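Local atomic coordinates of aldehyde Dehydrogenase (Burkholderia cenocepacia, PDB entry 4O6R), a protein that probably oxidises aldehydes to carboxylic acids with NAD(P)+ as cofactor, as a member of the aldehyde dehydrogenase family, and binds adenosine monophosphate. Residues N262-D267 with L295-R300; A272-A277 with D303-R308; G421-D426 with W443-K448. All blocks are in the same frame, centred on the assembly; numbering follows the deposited sequence.

In the fold
The three contacts lie in one alpha/beta unit on the same side of the chain's centre, away from the AMP pocket. Interaction 1 pairs strands 261-264 and 294-298 of a seven-stranded sheet; interaction 3 continues that sheet through strands 421-423 and 441-444, its centre about 11 Å from that of interaction 1. The join is direct: Ile263 O lies 2.7 Å from Trp423 N, and Asp267 OD1 lies 2.6 Å from Thr424 OG1. Interaction 2, centred about 10 Å from interaction 1, packs two helices over the sheet face carrying Asn262, Val264, Leu295 and Leu297. Trp423 brings interactions 2 and 3 together, its CE3 lying 3.7 Å from Ala273 CA.

Interaction 1. Residues N262-D267 with L295-R300; sequences NIVFDD and LVLHER
A parallel beta pairing inside a beta-alpha-beta unit brings Asn262, Ile263 and Val264 alongside Leu295, Val296 and Leu297. The short strand axes come within 4.7 Å and run nearly parallel, and three backbone hydrogen bonds fix the register. Val296 N donates to Asn262 O at 3.0 Å in an almost straight bond, Val264 N to Val296 O at 2.8 Å, and His298 N to Val264 O at 3.0 Å. Val296 therefore uses both its N-H and its carbonyl toward the same neighbouring strand.

On one face of the sheet, Val264 CB and CG2 both lie 3.7 Å from Leu297 CD2, the two side chains running side by side. Asn262 and Leu295 share that face, with CD1 of the leucine 3.9 Å from ND2 of the asparagine; OD1 of Asn262 is occupied by Trp423 NE1. The other face carries Ile263 and Val296, whose CG1 and CB meet at 4.0 Å beneath helix 404-411.

Beyond the last bridge the contact passes to polar side chains. A chi1 of -168° swings the imidazole of His298 out alongside Asp266. CB of Asp266 sits over one ring face, 3.9 Å from the ring centroid and 26° off the normal, a CH-pi contact; the carboxylate is stacked with its plane 24° from that of the ring. Arg300 N donates to His298 ND1, tilted somewhat out of the ring plane, which would limit rotation of the imidazole, and Phe401 meets the same ring edge-to-face. As acceptor of the Arg300 N-H, ND1 is probably the unprotonated nitrogen, which argues for a neutral ring despite the nearby Asp266 carboxylate.

Strand 261-264, helix 270-282 and strand 294-298 thus form a classic beta-alpha-beta crossover, the building block of this domain's alpha/beta fold.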
loop_
_atom_site.group_PDB
_atom_site.type_symbol
_atom_site.label_atom_id
_atom_site.label_comp_id
_atom_site.label_asym_id
_atom_site.label_seq_id
_atom_site.Cartn_x
_atom_site.Cartn_y
_atom_site.Cartn_z
ATOM N N ASN A 262 -24.180 2.779 -22.305
ATOM C CA ASN A 262 -24.578 1.455 -21.801
ATOM C C ASN A 262 -24.689 0.571 -23.029
ATOM O O ASN A 262 -25.659 0.686 -23.767
ATOM C CB ASN A 262 -25.900 1.597 -21.064
ATOM C CG ASN A 262 -26.371 0.296 -20.442
ATOM O OD1 ASN A 262 -25.614 -0.664 -20.335
ATOM N ND2 ASN A 262 -27.634 0.271 -20.015
ATOM N N ILE A 263 -23.642 -0.214 -23.312
ATOM C CA ILE A 263 -23.466 -0.872 -24.592
ATOM C C ILE A 263 -23.929 -2.326 -24.479
ATOM O O ILE A 263 -23.501 -3.049 -23.586
ATOM C CB ILE A 263 -21.976 -0.864 -25.028
ATOM C CG1 ILE A 263 -21.382 0.540 -24.972
ATOM C CG2 ILE A 263 -21.811 -1.448 -26.422
ATOM C CD1 ILE A 263 -19.863 0.593 -25.053
ATOM N N VAL A 264 -24.805 -2.748 -25.382
ATOM C CA VAL A 264 -25.300 -4.103 -25.388
ATOM C C VAL A 264 -24.825 -4.805 -26.654
ATOM O O VAL A 264 -25.238 -4.490 -27.785
ATOM C CB VAL A 264 -26.835 -4.132 -25.265
ATOM C CG1 VAL A 264 -27.375 -5.551 -25.216
ATOM C CG2 VAL A 264 -27.258 -3.339 -24.039
ATOM N N PHE A 265 -23.973 -5.794 -26.450
ATOM C CA PHE A 265 -23.461 -6.606 -27.528
ATOM C C PHE A 265 -24.418 -7.742 -27.901
ATOM O O PHE A 265 -25.355 -8.071 -27.167
ATOM C CB PHE A 265 -22.074 -7.138 -27.174
ATOM C CG PHE A 265 -21.009 -6.101 -27.258
ATOM C CD1 PHE A 265 -20.376 -5.835 -28.465
ATOM C CD2 PHE A 265 -20.663 -5.354 -26.143
ATOM C CE1 PHE A 265 -19.408 -4.838 -28.544
ATOM C CE2 PHE A 265 -19.689 -4.377 -26.207
ATOM C CZ PHE A 265 -19.060 -4.105 -27.415
ATOM N N ASP A 266 -24.177 -8.350 -29.055
ATOM C CA ASP A 266 -25.144 -9.330 -29.577
ATOM C C ASP A 266 -25.109 -10.652 -28.818
ATOM O O ASP A 266 -26.013 -11.476 -28.972
ATOM C CB ASP A 266 -25.047 -9.509 -31.112
ATOM C CG ASP A 266 -23.787 -10.166 -31.565
ATOM O OD1 ASP A 266 -22.757 -10.088 -30.895
ATOM O OD2 ASP A 266 -23.827 -10.808 -32.617
ATOM N N ASP A 267 -24.105 -10.835 -27.967
ATOM C CA ASP A 267 -24.037 -12.028 -27.147
ATOM C C ASP A 267 -24.468 -11.750 -25.669
ATOM O O ASP A 267 -24.254 -12.570 -24.786
ATOM C CB ASP A 267 -22.626 -12.601 -27.226
ATOM C CG ASP A 267 -21.637 -11.791 -26.425
ATOM O OD1 ASP A 267 -21.863 -10.565 -26.299
ATOM O OD2 ASP A 267 -20.675 -12.375 -25.890
ATOM N N LEU A 295 -28.027 4.363 -24.757
ATOM C CA LEU A 295 -28.149 2.935 -24.887
ATOM C C LEU A 295 -27.648 2.611 -26.263
ATOM O O LEU A 295 -28.190 3.100 -27.257
ATOM C CB LEU A 295 -29.595 2.534 -24.660
ATOM C CG LEU A 295 -29.930 1.071 -24.730
ATOM C CD1 LEU A 295 -29.287 0.343 -23.577
ATOM C CD2 LEU A 295 -31.433 0.900 -24.741
ATOM N N VAL A 296 -26.548 1.875 -26.319
ATOM C CA VAL A 296 -25.791 1.672 -27.528
ATOM C C VAL A 296 -25.942 0.189 -27.881
ATOM O O VAL A 296 -25.337 -0.671 -27.228
ATOM C CB VAL A 296 -24.302 2.043 -27.339
ATOM C CG1 VAL A 296 -23.542 1.813 -28.638
ATOM C CG2 VAL A 296 -24.148 3.486 -26.882
ATOM N N LEU A 297 -26.764 -0.117 -28.886
ATOM C CA LEU A 297 -27.234 -1.488 -29.110
ATOM C C LEU A 297 -26.687 -2.076 -30.397
ATOM O O LEU A 297 -26.722 -1.426 -31.440
ATOM C CB LEU A 297 -28.757 -1.505 -29.228
ATOM C CG LEU A 297 -29.518 -0.981 -28.019
ATOM C CD1 LEU A 297 -30.994 -0.957 -28.350
ATOM C CD2 LEU A 297 -29.278 -1.859 -26.791
ATOM N N HIS A 298 -26.202 -3.311 -30.325
ATOM C CA HIS A 298 -25.738 -3.993 -31.507
ATOM C C HIS A 298 -26.921 -4.184 -32.462
ATOM O O HIS A 298 -28.008 -4.568 -32.048
ATOM C CB HIS A 298 -25.132 -5.353 -31.172
ATOM C CG HIS A 298 -24.388 -5.956 -32.316
ATOM N ND1 HIS A 298 -25.023 -6.639 -33.323
ATOM C CD2 HIS A 298 -23.087 -5.900 -32.667
ATOM C CE1 HIS A 298 -24.143 -7.019 -34.234
ATOM N NE2 HIS A 298 -22.955 -6.592 -33.853
ATOM N N GLU A 299 -26.681 -3.919 -33.728
ATOM C CA GLU A 299 -27.729 -3.978 -34.757
ATOM C C GLU A 299 -28.533 -5.299 -34.762
ATOM O O GLU A 299 -29.728 -5.296 -35.031
ATOM C CB GLU A 299 -27.118 -3.735 -36.147
ATOM C CG GLU A 299 -28.154 -3.540 -37.261
ATOM C CD GLU A 299 -28.981 -2.248 -37.086
ATOM O OE1 GLU A 299 -28.343 -1.148 -37.102
ATOM O OE2 GLU A 299 -30.240 -2.321 -36.909
ATOM N N ARG A 300 -27.863 -6.425 -34.537
ATOM C CA ARG A 300 -28.529 -7.723 -34.562
ATOM C C ARG A 300 -29.585 -7.893 -33.477
ATOM O O ARG A 300 -30.535 -8.607 -33.699
ATOM C CB ARG A 300 -27.521 -8.889 -34.503
ATOM C CG ARG A 300 -26.675 -9.043 -35.756
ATOM C CD ARG A 300 -27.529 -9.596 -36.903
ATOM N NE ARG A 300 -27.074 -9.182 -38.234
ATOM C CZ ARG A 300 -26.195 -9.848 -38.984
ATOM N NH1 ARG A 300 -25.629 -10.975 -38.539
ATOM N NH2 ARG A 300 -25.876 -9.370 -40.185
#

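Interaction 2. Residues A272-A277 with D303-R308; sequences AAINGA and DAFLER
In Phe305, chi1 (-170°) turns the ring away from its own N and across to helix 270-282, while Ile274 holds CG1 beside its backbone N, opposite the carbonyl carbon, and the two side chains overlap head to tail. The evidence for a true face contact is that Ile274 CG1 stands 3.7 Å from the ring centroid of Phe305 and only 16° off the normal, a CH-pi interaction displaced slightly toward the rim.

The far edge of the ring meets two alanines of the facing helix. CB of Ala277 approaches Phe305 CZ at 3.8 Å, and CB of Ala273 approaches CE2 at 3.9 Å, both near the ring plane. Their short side chains let the phenyl come close to the backbone, with CZ 3.6 Å from Ala273 O.

Ile274 also serves Arg308. Its CD1 lies 3.4 Å above the guanidinium plane, and the two side chains cross at about a right angle, so an apolar methyl covers one face of the charged group at the outer margin of the contact. NH2 of Arg308 donates to a bound glycerol.

The helices 272-277 and 303-308 cross at -54° with their axes 10.2 Å apart, a spacing bridged by the phenyl. Inward, Phe305 rests on Val264, Leu295 and Leu297, and Ala277 on Asn262 and Leu295; helices 270-282 and 302-315 thus pack together over strands 261-264 and 294-298.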
loop_
_atom_site.group_PDB
_atom_site.type_symbol
_atom_site.label_atom_id
_atom_site.label_comp_id
_atom_site.label_asym_id
_atom_site.label_seq_id
_atom_site.Cartn_x
_atom_site.Cartn_y
_atom_site.Cartn_z
ATOM N N ALA A 272 -31.153 -9.885 -18.572
ATOM C CA ALA A 272 -30.322 -9.095 -17.653
ATOM C C ALA A 272 -30.091 -7.684 -18.161
ATOM O O ALA A 272 -30.203 -6.745 -17.391
ATOM C CB ALA A 272 -28.988 -9.799 -17.402
ATOM N N ALA A 273 -29.814 -7.526 -19.450
ATOM C CA ALA A 273 -29.465 -6.234 -20.004
ATOM C C ALA A 273 -30.654 -5.291 -20.129
ATOM O O ALA A 273 -30.520 -4.096 -19.950
ATOM C CB ALA A 273 -28.748 -6.405 -21.352
ATOM N N ILE A 274 -31.827 -5.828 -20.426
ATOM C CA ILE A 274 -33.020 -5.003 -20.493
ATOM C C ILE A 274 -33.344 -4.468 -19.102
ATOM O O ILE A 274 -33.617 -3.271 -18.923
ATOM C CB ILE A 274 -34.190 -5.816 -21.077
ATOM C CG1 ILE A 274 -33.956 -6.065 -22.563
ATOM C CG2 ILE A 274 -35.502 -5.096 -20.881
ATOM C CD1 ILE A 274 -34.676 -7.288 -23.080
ATOM N N ASN A 275 -33.299 -5.342 -18.105
ATOM C CA ASN A 275 -33.498 -4.891 -16.729
ATOM C C ASN A 275 -32.417 -3.926 -16.290
ATOM O O ASN A 275 -32.712 -2.910 -15.641
ATOM C CB ASN A 275 -33.594 -6.076 -15.763
ATOM C CG ASN A 275 -34.932 -6.775 -15.851
ATOM O OD1 ASN A 275 -35.016 -7.953 -16.243
ATOM N ND2 ASN A 275 -35.982 -6.081 -15.485
ATOM N N GLY A 276 -31.176 -4.209 -16.689
ATOM C CA GLY A 276 -30.062 -3.347 -16.361
ATOM C C GLY A 276 -30.215 -1.960 -16.943
ATOM O O GLY A 276 -29.924 -0.972 -16.270
ATOM N N ALA A 277 -30.634 -1.904 -18.204
ATOM C CA ALA A 277 -30.853 -0.617 -18.903
ATOM C C ALA A 277 -31.927 0.217 -18.234
ATOM O O ALA A 277 -31.766 1.446 -18.082
ATOM C CB ALA A 277 -31.221 -0.855 -20.359
ATOM N N ASP A 303 -33.611 -4.268 -32.291
ATOM C CA ASP A 303 -35.055 -4.264 -32.393
ATOM C C ASP A 303 -35.694 -5.148 -31.335
ATOM O O ASP A 303 -36.641 -4.729 -30.676
ATOM C CB ASP A 303 -35.511 -4.628 -33.820
ATOM C CG ASP A 303 -34.999 -3.606 -34.864
ATOM O OD1 ASP A 303 -35.304 -2.421 -34.734
ATOM O OD2 ASP A 303 -34.216 -3.965 -35.782
ATOM N N ALA A 304 -35.127 -6.329 -31.128
ATOM C CA ALA A 304 -35.575 -7.248 -30.094
ATOM C C ALA A 304 -35.508 -6.619 -28.688
ATOM O O ALA A 304 -36.503 -6.625 -27.942
ATOM C CB ALA A 304 -34.732 -8.511 -30.132
ATOM N N PHE A 305 -34.352 -6.055 -28.369
ATOM C CA PHE A 305 -34.129 -5.366 -27.119
ATOM C C PHE A 305 -35.149 -4.237 -26.911
ATOM O O PHE A 305 -35.789 -4.146 -25.863
ATOM C CB PHE A 305 -32.738 -4.785 -27.122
ATOM C CG PHE A 305 -32.306 -4.243 -25.781
ATOM C CD1 PHE A 305 -32.797 -3.031 -25.318
ATOM C CD2 PHE A 305 -31.397 -4.945 -24.999
ATOM C CE1 PHE A 305 -32.406 -2.530 -24.088
ATOM C CE2 PHE A 305 -31.016 -4.449 -23.774
ATOM C CZ PHE A 305 -31.505 -3.246 -23.321
ATOM N N LEU A 306 -35.307 -3.394 -27.927
ATOM C CA LEU A 306 -36.175 -2.241 -27.797
ATOM C C LEU A 306 -37.626 -2.629 -27.610
ATOM O O LEU A 306 -38.320 -2.002 -26.841
ATOM C CB LEU A 306 -36.008 -1.305 -28.982
ATOM C CG LEU A 306 -34.665 -0.562 -29.027
ATOM C CD1 LEU A 306 -34.478 0.119 -30.368
ATOM C CD2 LEU A 306 -34.562 0.455 -27.879
ATOM N N GLU A 307 -38.097 -3.668 -28.290
ATOM C CA GLU A 307 -39.485 -4.040 -28.116
ATOM C C GLU A 307 -39.774 -4.389 -26.660
ATOM O O GLU A 307 -40.817 -3.981 -26.096
ATOM C CB GLU A 307 -39.870 -5.187 -29.044
ATOM C CG GLU A 307 -41.354 -5.474 -29.044
ATOM C CD GLU A 307 -41.726 -6.577 -30.013
ATOM O OE1 GLU A 307 -40.799 -7.224 -30.565
ATOM O OE2 GLU A 307 -42.941 -6.813 -30.204
ATOM N N ARG A 308 -38.861 -5.127 -26.037
ATOM C CA ARG A 308 -39.039 -5.489 -24.644
ATOM C C ARG A 308 -38.778 -4.298 -23.690
ATOM O O ARG A 308 -39.502 -4.093 -22.736
ATOM C CB ARG A 308 -38.133 -6.677 -24.297
ATOM C CG ARG A 308 -38.621 -7.957 -24.972
ATOM C CD ARG A 308 -37.532 -8.989 -25.055
ATOM N NE ARG A 308 -37.230 -9.526 -23.732
ATOM C CZ ARG A 308 -36.315 -10.457 -23.487
ATOM N NH1 ARG A 308 -35.538 -10.925 -24.451
ATOM N NH2 ARG A 308 -36.131 -10.867 -22.258
#

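Interaction 3. Residues G421-D426 with W443-K448; sequences GLWTND and WINCYK. With NO3 (nitrate ion), chain F.
Asn445 grips the end of strand 421-423 at two points with one amide: ND2 donates to Thr424 O at 2.8 Å, and OD1 accepts from Thr424 N at 3.1 Å. The second donor is tilted 21° from the carbonyl plane and its bond is bent (N-H...O 137°). A water also donates to OD1, so two donors hold this oxygen. Asn445 N completes the grip with a nearly straight 2.9 Å bond to Leu422 O.

Around this polar core, Asn445 CA lies over the six-membered ring of Trp423, 3.8 Å from its centroid, and Cys446 N covers the same face 3.5 Å above the plane. The indole also packs on Ala272 and Ala273 of helix 270-282. On the other side of the sheet, Leu422 CD1 meets Ile444 CG2 at 4.1 Å against helix 427-436. Farther along, Lys448 NZ donates to a nitrate oxygen (O3) at 2.8 Å and also to His283.

The sheet continues from Trp443 and Ile444 into a parallel strand of a second subunit. Strand 421-423, helix 427-436 and strand 441-444 form a beta-alpha-beta unit at the edge of this chain's sheet, where aldehyde dehydrogenases characteristically join sheets between subunits.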
loop_
_atom_site.group_PDB
_atom_site.type_symbol
_atom_site.label_atom_id
_atom_site.label_comp_id
_atom_site.label_asym_id
_atom_site.label_seq_id
_atom_site.Cartn_x
_atom_site.Cartn_y
_atom_site.Cartn_z
ATOM N N GLY A 421 -20.622 1.354 -19.271
ATOM C CA GLY A 421 -20.745 -0.064 -19.068
ATOM C C GLY A 421 -21.174 -0.788 -20.308
ATOM O O GLY A 421 -21.479 -0.175 -21.340
ATOM N N LEU A 422 -21.107 -2.111 -20.227
ATOM C CA LEU A 422 -21.394 -2.930 -21.375
ATOM C C LEU A 422 -21.892 -4.279 -20.944
ATOM O O LEU A 422 -21.605 -4.748 -19.833
ATOM C CB LEU A 422 -20.154 -3.048 -22.273
ATOM C CG LEU A 422 -18.985 -3.673 -21.522
ATOM C CD1 LEU A 422 -18.820 -5.083 -21.993
ATOM C CD2 LEU A 422 -17.703 -2.912 -21.714
ATOM N N TRP A 423 -22.582 -4.931 -21.863
ATOM C CA TRP A 423 -23.135 -6.252 -21.607
ATOM C C TRP A 423 -22.682 -7.188 -22.705
ATOM O O TRP A 423 -22.994 -6.982 -23.870
ATOM C CB TRP A 423 -24.673 -6.176 -21.558
ATOM C CG TRP A 423 -25.139 -5.208 -20.555
ATOM C CD1 TRP A 423 -25.079 -3.842 -20.623
ATOM C CD2 TRP A 423 -25.744 -5.523 -19.308
ATOM N NE1 TRP A 423 -25.592 -3.295 -19.482
ATOM C CE2 TRP A 423 -26.020 -4.305 -18.662
ATOM C CE3 TRP A 423 -26.077 -6.726 -18.669
ATOM C CZ2 TRP A 423 -26.611 -4.248 -17.394
ATOM C CZ3 TRP A 423 -26.661 -6.675 -17.394
ATOM C CH2 TRP A 423 -26.920 -5.442 -16.776
ATOM N N THR A 424 -21.952 -8.227 -22.322
ATOM C CA THR A 424 -21.469 -9.213 -23.255
ATOM C C THR A 424 -21.082 -10.405 -22.423
ATOM O O THR A 424 -20.910 -10.267 -21.208
ATOM C CB THR A 424 -20.226 -8.684 -24.008
ATOM O OG1 THR A 424 -19.821 -9.607 -25.021
ATOM C CG2 THR A 424 -19.036 -8.407 -23.049
ATOM N N ASN A 425 -20.908 -11.556 -23.066
ATOM C CA ASN A 425 -20.355 -12.702 -22.392
ATOM C C ASN A 425 -19.015 -13.162 -22.914
ATOM O O ASN A 425 -18.522 -14.228 -22.527
ATOM C CB ASN A 425 -21.392 -13.798 -22.373
ATOM C CG ASN A 425 -22.519 -13.431 -21.440
ATOM O OD1 ASN A 425 -22.341 -13.376 -20.220
ATOM N ND2 ASN A 425 -23.621 -12.997 -22.013
ATOM N N ASP A 426 -18.419 -12.356 -23.787
ATOM C CA ASP A 426 -17.099 -12.651 -24.311
ATOM C C ASP A 426 -16.065 -12.066 -23.365
ATOM O O ASP A 426 -16.029 -10.860 -23.145
ATOM C CB ASP A 426 -16.876 -12.035 -25.676
ATOM C CG ASP A 426 -15.567 -12.468 -26.285
ATOM O OD1 ASP A 426 -15.431 -13.690 -26.642
ATOM O OD2 ASP A 426 -14.646 -11.635 -26.328
ATOM N N TRP A 443 -18.849 -0.686 -15.870
ATOM C CA TRP A 443 -19.627 -1.781 -15.313
ATOM C C TRP A 443 -19.900 -2.794 -16.393
ATOM O O TRP A 443 -20.459 -2.452 -17.450
ATOM C CB TRP A 443 -20.972 -1.253 -14.736
ATOM C CG TRP A 443 -20.804 -0.309 -13.582
ATOM C CD1 TRP A 443 -20.380 -0.639 -12.327
ATOM C CD2 TRP A 443 -20.992 1.121 -13.573
ATOM N NE1 TRP A 443 -20.312 0.484 -11.543
ATOM C CE2 TRP A 443 -20.678 1.572 -12.275
ATOM C CE3 TRP A 443 -21.421 2.052 -14.518
ATOM C CZ2 TRP A 443 -20.763 2.917 -11.901
ATOM C CZ3 TRP A 443 -21.496 3.384 -14.156
ATOM C CH2 TRP A 443 -21.168 3.800 -12.851
ATOM N N ILE A 444 -19.521 -4.050 -16.133
ATOM C CA ILE A 444 -19.710 -5.135 -17.092
ATOM C C ILE A 444 -20.794 -6.070 -16.573
ATOM O O ILE A 444 -20.653 -6.638 -15.485
ATOM C CB ILE A 444 -18.428 -5.924 -17.352
ATOM C CG1 ILE A 444 -17.344 -4.978 -17.847
ATOM C CG2 ILE A 444 -18.701 -7.009 -18.384
ATOM C CD1 ILE A 444 -15.938 -5.524 -17.719
ATOM N N ASN A 445 -21.852 -6.220 -17.368
ATOM C CA ASN A 445 -23.024 -7.025 -17.004
ATOM C C ASN A 445 -23.743 -6.553 -15.734
ATOM O O ASN A 445 -24.364 -7.346 -14.996
ATOM C CB ASN A 445 -22.653 -8.519 -16.981
ATOM C CG ASN A 445 -22.406 -9.070 -18.389
ATOM O OD1 ASN A 445 -22.852 -8.501 -19.387
ATOM N ND2 ASN A 445 -21.667 -10.169 -18.473
ATOM N N CYS A 446 -23.670 -5.243 -15.507
ATOM C CA CYS A 446 -24.299 -4.569 -14.371
ATOM C C CYS A 446 -24.203 -3.088 -14.704
ATOM O O CYS A 446 -23.655 -2.714 -15.738
ATOM C CB CYS A 446 -23.610 -4.910 -13.048
ATOM S SG CYS A 446 -21.836 -4.500 -12.933
ATOM N N TYR A 447 -24.785 -2.249 -13.873
ATOM C CA TYR A 447 -24.661 -0.801 -14.054
ATOM C C TYR A 447 -24.886 -0.091 -12.733
ATOM O O TYR A 447 -25.653 -0.545 -11.896
ATOM C CB TYR A 447 -25.623 -0.269 -15.118
ATOM C CG TYR A 447 -25.024 0.818 -15.997
ATOM C CD1 TYR A 447 -24.301 0.498 -17.140
ATOM C CD2 TYR A 447 -25.204 2.157 -15.699
ATOM C CE1 TYR A 447 -23.757 1.493 -17.961
ATOM C CE2 TYR A 447 -24.679 3.162 -16.506
ATOM C CZ TYR A 447 -23.947 2.834 -17.626
ATOM O OH TYR A 447 -23.467 3.837 -18.419
ATOM N N LYS A 448 -24.222 1.043 -12.573
ATOM C CA LYS A 448 -24.325 1.864 -11.374
ATOM C C LYS A 448 -24.029 1.093 -10.085
ATOM O O LYS A 448 -24.717 1.272 -9.081
ATOM C CB LYS A 448 -25.690 2.551 -11.259
ATOM C CG LYS A 448 -26.126 3.323 -12.467
ATOM C CD LYS A 448 -27.073 4.483 -12.165
ATOM C CE LYS A 448 -28.339 4.062 -11.444
ATOM N NZ LYS A 448 -28.969 5.299 -10.872
HETATM N N NO3 F . -26.736 5.996 -8.320
HETATM O O1 NO3 F . -25.801 6.249 -7.555
HETATM O O2 NO3 F . -27.688 5.041 -8.007
HETATM O O3 NO3 F . -26.881 6.678 -9.523
HETATM O O HOH W 1 -24.901 -10.133 -20.501
#